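Local structure of C3-degrading proteinase (CppA protein) (3E0R) at residues Asn20-Leu23 against Asn24-Phe27; Glu88-Leu91 against Ser92-Ser96; Phe166-Ser169 against Ser170-Gly173. The protein probably acts as a proteinase that degrades complement component C3, with N- and C-terminal parts both related to the glyoxalase clan. All coordinates share one frame; numbering follows the deposited sequence.

Contact 1: residues Asn20-Leu23 against Asn24-Phe27; sequences NRKL and NETF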
loop_
_atom_site.group_PDB
_atom_site.type_symbol
_atom_site.label_atom_id
_atom_site.label_comp_id
_atom_site.label_asym_id
_atom_site.label_seq_id
_atom_site.Cartn_x
_atom_site.Cartn_y
_atom_site.Cartn_z
ATOM N N ASN A 20 -4.213 16.304 0.088
ATOM C CA ASN A 20 -5.623 16.645 0.010
ATOM C C ASN A 20 -6.459 15.389 0.128
ATOM O O ASN A 20 -6.352 14.496 -0.689
ATOM C CB ASN A 20 -5.952 17.373 -1.286
ATOM C CG ASN A 20 -7.327 17.985 -1.249
ATOM O OD1 ASN A 20 -8.360 17.282 -1.198
ATOM N ND2 ASN A 20 -7.354 19.310 -1.222
ATOM N N ARG A 21 -7.281 15.326 1.159
ATOM C CA ARG A 21 -8.153 14.186 1.383
ATOM C C ARG A 21 -9.120 13.913 0.242
ATOM O O ARG A 21 -9.213 12.785 -0.252
ATOM C CB ARG A 21 -8.981 14.386 2.653
ATOM C CG ARG A 21 -9.306 13.084 3.312
ATOM C CD ARG A 21 -10.723 13.035 3.775
ATOM N NE ARG A 21 -10.920 11.867 4.632
ATOM C CZ ARG A 21 -10.537 11.800 5.907
ATOM N NH1 ARG A 21 -9.915 12.818 6.501
ATOM N NH2 ARG A 21 -10.787 10.715 6.601
ATOM N N LYS A 22 -9.882 14.920 -0.146
ATOM C CA LYS A 22 -10.894 14.720 -1.159
ATOM C C LYS A 22 -10.230 14.213 -2.444
ATOM O O LYS A 22 -10.750 13.316 -3.082
ATOM C CB LYS A 22 -11.710 16.000 -1.395
ATOM C CG LYS A 22 -12.960 15.764 -2.204
ATOM C CD LYS A 22 -14.075 15.261 -1.308
ATOM C CE LYS A 22 -14.984 14.256 -2.003
ATOM N NZ LYS A 22 -15.796 13.454 -1.022
ATOM N N LEU A 23 -9.069 14.775 -2.811
ATOM C CA LEU A 23 -8.322 14.300 -3.974
ATOM C C LEU A 23 -8.051 12.813 -3.903
ATOM O O LEU A 23 -8.334 12.063 -4.842
ATOM C CB LEU A 23 -6.962 15.008 -4.093
ATOM C CG LEU A 23 -6.769 16.192 -5.015
ATOM C CD1 LEU A 23 -5.323 16.693 -4.932
ATOM C CD2 LEU A 23 -7.159 15.802 -6.443
ATOM N N ASN A 24 -7.458 12.406 -2.784
ATOM C CA ASN A 24 -7.067 11.008 -2.563
ATOM C C ASN A 24 -8.304 10.093 -2.506
ATOM O O ASN A 24 -8.308 8.995 -3.069
ATOM C CB ASN A 24 -6.153 10.893 -1.327
ATOM C CG ASN A 24 -4.732 11.386 -1.592
ATOM O OD1 ASN A 24 -3.844 10.589 -1.835
ATOM N ND2 ASN A 24 -4.531 12.712 -1.621
ATOM N N GLU A 25 -9.370 10.563 -1.867
ATOM C CA GLU A 25 -10.654 9.813 -1.843
ATOM C C GLU A 25 -11.189 9.572 -3.243
ATOM O O GLU A 25 -11.609 8.484 -3.587
ATOM C CB GLU A 25 -11.742 10.605 -1.122
ATOM C CG GLU A 25 -11.580 10.801 0.355
ATOM C CD GLU A 25 -12.885 11.341 0.997
ATOM O OE1 GLU A 25 -13.631 12.081 0.333
ATOM O OE2 GLU A 25 -13.158 11.011 2.172
ATOM N N THR A 26 -11.201 10.636 -4.043
ATOM C CA THR A 26 -11.699 10.561 -5.401
ATOM C C THR A 26 -10.957 9.512 -6.203
ATOM O O THR A 26 -11.533 8.888 -7.085
ATOM C CB THR A 26 -11.577 11.915 -6.119
ATOM O OG1 THR A 26 -12.077 12.937 -5.256
ATOM C CG2 THR A 26 -12.361 11.924 -7.415
ATOM N N PHE A 27 -9.678 9.342 -5.886
ATOM C CA PHE A 27 -8.780 8.453 -6.629
ATOM C C PHE A 27 -9.028 6.999 -6.211
ATOM O O PHE A 27 -9.352 6.142 -7.040
ATOM C CB PHE A 27 -7.297 8.888 -6.403
ATOM C CG PHE A 27 -6.294 8.016 -7.076
ATOM C CD1 PHE A 27 -6.130 8.059 -8.460
ATOM C CD2 PHE A 27 -5.528 7.141 -6.347
ATOM C CE1 PHE A 27 -5.219 7.243 -9.093
ATOM C CE2 PHE A 27 -4.619 6.315 -6.966
ATOM C CZ PHE A 27 -4.443 6.366 -8.317
#

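Contact 2: residues Glu88-Leu91 against Ser92-Ser96; sequences EGIL and SKTDS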
loop_
_atom_site.group_PDB
_atom_site.type_symbol
_atom_site.label_atom_id
_atom_site.label_comp_id
_atom_site.label_asym_id
_atom_site.label_seq_id
_atom_site.Cartn_x
_atom_site.Cartn_y
_atom_site.Cartn_z
ATOM N N GLU A 88 -11.693 -4.088 -16.091
ATOM C CA GLU A 88 -12.237 -3.569 -17.332
ATOM C C GLU A 88 -13.390 -2.610 -17.052
ATOM O O GLU A 88 -13.642 -1.702 -17.845
ATOM C CB GLU A 88 -12.689 -4.720 -18.249
ATOM C CG GLU A 88 -11.581 -5.778 -18.510
ATOM C CD GLU A 88 -11.877 -6.748 -19.671
ATOM O OE1 GLU A 88 -13.035 -6.819 -20.192
ATOM O OE2 GLU A 88 -10.920 -7.464 -20.056
ATOM N N GLY A 89 -14.095 -2.830 -15.941
ATOM C CA GLY A 89 -15.143 -1.923 -15.498
ATOM C C GLY A 89 -14.563 -0.568 -15.127
ATOM O O GLY A 89 -15.065 0.487 -15.558
ATOM N N ILE A 90 -13.508 -0.610 -14.317
ATOM C CA ILE A 90 -12.746 0.581 -13.938
ATOM C C ILE A 90 -12.265 1.353 -15.173
ATOM O O ILE A 90 -12.477 2.560 -15.264
ATOM C CB ILE A 90 -11.508 0.235 -13.035
ATOM C CG1 ILE A 90 -11.924 -0.380 -11.699
ATOM C CG2 ILE A 90 -10.645 1.472 -12.739
ATOM C CD1 ILE A 90 -10.663 -1.054 -11.032
ATOM N N LEU A 91 -11.643 0.662 -16.131
ATOM C CA LEU A 91 -11.098 1.331 -17.329
ATOM C C LEU A 91 -12.204 1.941 -18.217
ATOM O O LEU A 91 -12.026 3.019 -18.796
ATOM C CB LEU A 91 -10.210 0.362 -18.100
ATOM C CG LEU A 91 -8.877 0.070 -17.396
ATOM C CD1 LEU A 91 -8.230 -1.199 -17.956
ATOM C CD2 LEU A 91 -7.906 1.286 -17.444
ATOM N N SER A 92 -13.370 1.279 -18.264
ATOM C CA SER A 92 -14.535 1.813 -18.977
ATOM C C SER A 92 -14.951 3.187 -18.449
ATOM O O SER A 92 -15.655 3.923 -19.142
ATOM C CB SER A 92 -15.737 0.842 -18.924
ATOM O OG SER A 92 -16.354 0.845 -17.655
ATOM N N LYS A 93 -14.512 3.542 -17.244
ATOM C CA LYS A 93 -14.940 4.785 -16.601
ATOM C C LYS A 93 -13.870 5.881 -16.471
ATOM O O LYS A 93 -14.217 7.040 -16.258
ATOM C CB LYS A 93 -15.544 4.477 -15.213
ATOM C CG LYS A 93 -16.849 3.693 -15.254
ATOM C CD LYS A 93 -18.045 4.569 -15.664
ATOM C CE LYS A 93 -19.300 3.737 -15.992
ATOM N NZ LYS A 93 -19.227 2.974 -17.309
ATOM N N THR A 94 -12.590 5.535 -16.607
ATOM C CA THR A 94 -11.505 6.506 -16.381
ATOM C C THR A 94 -10.798 6.898 -17.670
ATOM O O THR A 94 -10.432 6.040 -18.495
ATOM C CB THR A 94 -10.393 5.963 -15.447
ATOM O OG1 THR A 94 -10.941 4.999 -14.557
ATOM C CG2 THR A 94 -9.746 7.100 -14.656
ATOM N N ASP A 95 -10.549 8.196 -17.810
ATOM C CA ASP A 95 -9.770 8.700 -18.937
ATOM C C ASP A 95 -8.242 8.630 -18.705
ATOM O O ASP A 95 -7.496 8.635 -19.678
ATOM C CB ASP A 95 -10.233 10.134 -19.298
ATOM C CG ASP A 95 -11.723 10.187 -19.706
ATOM O OD1 ASP A 95 -12.223 9.153 -20.195
ATOM O OD2 ASP A 95 -12.407 11.236 -19.541
ATOM N N SER A 96 -7.781 8.491 -17.455
ATOM C CA SER A 96 -6.415 8.961 -17.077
ATOM C C SER A 96 -5.343 7.962 -16.624
ATOM O O SER A 96 -4.433 8.315 -15.833
ATOM C CB SER A 96 -6.539 10.033 -15.980
ATOM O OG SER A 96 -5.407 10.897 -16.001
#

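Contact 3: residues Phe166-Ser169 against Ser170-Gly173; sequences FLES and SEIG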
loop_
_atom_site.group_PDB
_atom_site.type_symbol
_atom_site.label_atom_id
_atom_site.label_comp_id
_atom_site.label_asym_id
_atom_site.label_seq_id
_atom_site.Cartn_x
_atom_site.Cartn_y
_atom_site.Cartn_z
ATOM N N PHE A 166 14.566 -4.356 9.338
ATOM C CA PHE A 166 14.181 -5.259 10.395
ATOM C C PHE A 166 13.256 -6.364 9.881
ATOM O O PHE A 166 13.150 -7.414 10.521
ATOM C CB PHE A 166 13.487 -4.494 11.549
ATOM C CG PHE A 166 14.439 -3.885 12.530
ATOM C CD1 PHE A 166 15.172 -4.683 13.394
ATOM C CD2 PHE A 166 14.604 -2.519 12.602
ATOM C CE1 PHE A 166 16.058 -4.118 14.316
ATOM C CE2 PHE A 166 15.482 -1.955 13.508
ATOM C CZ PHE A 166 16.204 -2.756 14.370
ATOM N N LEU A 167 12.587 -6.115 8.750
ATOM C CA LEU A 167 11.705 -7.094 8.122
ATOM C C LEU A 167 12.480 -8.238 7.417
ATOM O O LEU A 167 13.324 -8.017 6.520
ATOM C CB LEU A 167 10.748 -6.366 7.182
ATOM C CG LEU A 167 9.869 -5.313 7.892
ATOM C CD1 LEU A 167 8.810 -4.704 6.908
ATOM C CD2 LEU A 167 9.203 -5.869 9.221
ATOM N N GLU A 168 12.230 -9.462 7.874
ATOM C CA GLU A 168 12.868 -10.639 7.282
ATOM C C GLU A 168 12.024 -11.130 6.121
ATOM O O GLU A 168 10.795 -11.087 6.188
ATOM C CB GLU A 168 13.051 -11.776 8.303
ATOM C CG GLU A 168 13.930 -11.457 9.520
ATOM C CD GLU A 168 15.261 -10.826 9.133
ATOM O OE1 GLU A 168 15.721 -11.054 7.986
ATOM O OE2 GLU A 168 15.843 -10.088 9.960
ATOM N N SER A 169 12.687 -11.580 5.057
ATOM C CA SER A 169 12.032 -12.294 3.934
ATOM C C SER A 169 11.187 -13.497 4.402
ATOM O O SER A 169 10.183 -13.865 3.763
ATOM C CB SER A 169 13.098 -12.797 2.933
ATOM O OG SER A 169 13.741 -11.704 2.282
ATOM N N SER A 170 11.636 -14.115 5.501
ATOM C CA SER A 170 10.923 -15.221 6.146
ATOM C C SER A 170 9.505 -14.774 6.492
ATOM O O SER A 170 8.533 -15.460 6.149
ATOM C CB SER A 170 11.649 -15.663 7.432
ATOM O OG SER A 170 13.003 -15.242 7.444
ATOM N N GLU A 171 9.420 -13.608 7.149
ATOM C CA GLU A 171 8.176 -13.060 7.688
ATOM C C GLU A 171 7.368 -12.445 6.557
ATOM O O GLU A 171 6.244 -12.875 6.275
ATOM C CB GLU A 171 8.456 -11.948 8.716
ATOM C CG GLU A 171 9.556 -12.204 9.786
ATOM C CD GLU A 171 10.211 -10.889 10.326
ATOM O OE1 GLU A 171 10.110 -9.833 9.666
ATOM O OE2 GLU A 171 10.849 -10.930 11.405
ATOM N N ILE A 172 7.961 -11.444 5.895
ATOM C CA ILE A 172 7.241 -10.579 4.942
ATOM C C ILE A 172 6.814 -11.230 3.622
ATOM O O ILE A 172 6.157 -10.578 2.790
ATOM C CB ILE A 172 8.039 -9.294 4.613
ATOM C CG1 ILE A 172 9.226 -9.610 3.665
ATOM C CG2 ILE A 172 8.425 -8.601 5.914
ATOM C CD1 ILE A 172 10.211 -8.472 3.489
ATOM N N GLY A 173 7.190 -12.489 3.427
ATOM C CA GLY A 173 6.668 -13.284 2.344
ATOM C C GLY A 173 6.678 -12.560 1.014
ATOM O O GLY A 173 7.647 -11.855 0.696
#

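Contact 1: residues Asn20-Leu23 against Asn24-Phe27
The guanidinium of Arg21 and the carboxylate of Glu25, one helical turn apart, stand almost perpendicular, their planes 88° apart. Glu25 OE2 lies at the guanidinium edge, near its plane, 3.4 Å from Arg21 NE, a long salt bridge. The other oxygen, Glu25 OE1, takes Lys22 NZ nearly head-on at 2.9 Å. One carboxylate therefore bridges two cations, an i to i+4 and an i to i+3 pair, and the bends of the lysine chain at chi2 (83°) and chi3 fold its amine back to reach it. Asn24 is the second flat group: its ND2 gives a nearly straight bond, 2.7 Å long, to Asn20 O, which lies in the amide plane. Asn24 N reaches the same carbonyl from the opposite face, so one oxygen at the helix start is gripped twice by one residue. Asn20 suits the N-cap because its OD1 accepts from Leu23 N at 3.1 Å, satisfying an amide that has no earlier turn to bond to. Lys22 O is doubly held as well: Thr26 N and Thr26 OG1 meet it from opposite faces, the hydroxyl OG1 at 2.6 Å from Lys22 O, which seats a polar side chain on the helix's own backbone. Around this first turn of helix 21-31, Arg21 has its stronger charged partner in Glu39 at the end of strand 35-39, Asn24 ND2 also bonds Glu115, Phe27 leans on Pro114, and Arg21 and Glu25 rest on Leu44 of strand 43-47.

Contact 2: residues Glu88-Leu91 against Ser92-Ser96
Ser92 turns its hydroxymethyl group back along the last turn of helix 84-91, where Ser92 OG donates to Gly89 O over an unusually short 2.5 Å, a length to be read with caution at this resolution. OG sits between the backbone N and the carbonyl carbon (chi1 75°), and this brings it to the carbonyl oxygen three residues earlier. Ser92 CB meanwhile rests 3.5 Å from Gly89 O. The serine's own amide carries on the helical pattern with a bond of 3.0 Å from Ser92 N to Glu88 O, the donor standing above the carbonyl plane.

One residue further on, the pattern tightens. Lys93 N bonds Ile90 O at 3.0 Å, an i to i+3 step that closes a turn, and its donor lies 56° out of the carbonyl plane. Thr94 OG1 comes to the opposite face of Ile90 O from Lys93 N, also at 3.0 Å, while Thr94 N adds weak bonds to Ile90 O and Leu91 O. The threonine runs side by side with Ile90, its OG1 4.0 Å from Ile90 CG2. Threonine fits here because a hydroxyl one bond from CB can reach Ile90 O while the side chain stays alongside Ile90. Lys93 sends its long chain away from the helix, leaving only CB and CG near the carbonyls of Gly89 and Ile90. Ile90 and Leu91 belong to the inner side of the helix and pack on Phe109 of strand 107-112.

Chemically, the end of the helix is finished by hydroxyls as well as by amides: Gly89 O takes the hydroxyl of Ser92, while Ile90 O takes Thr94 OG1 in addition to Lys93 N.

Contact 3: residues Phe166-Ser169 against Ser170-Gly173
Leu167 and Ile172 cross at about a right angle, CB of the leucine pressed to CG2 of the isoleucine at 3.5 Å, tighter than ordinary van der Waals contact. The same CG2 also lies near Leu167 CD1, so the leucine's flank closes over one methyl branch. In Ile172 that branch stands beside the backbone N, while CG1 occupies the position between N and the carbonyl carbon; the two branches straddle Glu168 O, with Ile172 CG1 3.3 Å from it.

Glu171 also crosses Leu167 at roughly a right angle, but its contact is polar. Its chain extends beyond CG and returns the carboxylate to the backbone, where Glu171 OE1 accepts from Glu168 N at 2.8 Å. The bond is nearly straight at hydrogen, yet the donor stands above the carboxylate plane, 67° out of it. Glu168 crosses Glu171 obliquely, Glu168 CB 3.6 Å from Glu171 CD, with the two carboxylate planes 66° apart. Their charged ends do not meet; Glu171 OE2 has a salt bridge to Lys214, which probably offsets the repulsion between the two acids.

Backbone bonds complete the turn. Ile172 N meets Glu168 O nearly head-on at 2.9 Å, whereas Gly173 N to Ser169 O is weak. Gly173 then leaves helical geometry with a positive phi of 47°, a value that glycine adopts readily. The buried aliphatic residues meet the sheets: Leu167 touches Leu199 and Phe201 of strand 196-203, and Ile172 touches Phe178 of strand 176-180. Glu171, as N3, accepts from the amide of Glu168 at the N-cap, which is consistent with the N3 half of a capping box; the helix 169-172 that it heads is short and weakly bonded.

From the N terminus, contact 1 comes first, at the opening of helix 21-31 just after strand 9-18 and beside strand 43-47. Contact 2 follows where helix 84-91, packed on strand 107-112, gives way to the loop before strand 99-102. Contact 3 comes last, at helix 169-172, between strands 151-159 and 176-180 and touching 196-203. Each joins neighbouring turns of chain rather than closing a long loop, so the three stand in series and none nests in or crosses another. Contacts 1 and 2 both lie in the N-terminal part, centres about 17 Å apart. Contact 3 lies in the C-terminal part, across the chain's centre, about 32 Å from contact 1 and 35 Å from contact 2, centre to centre.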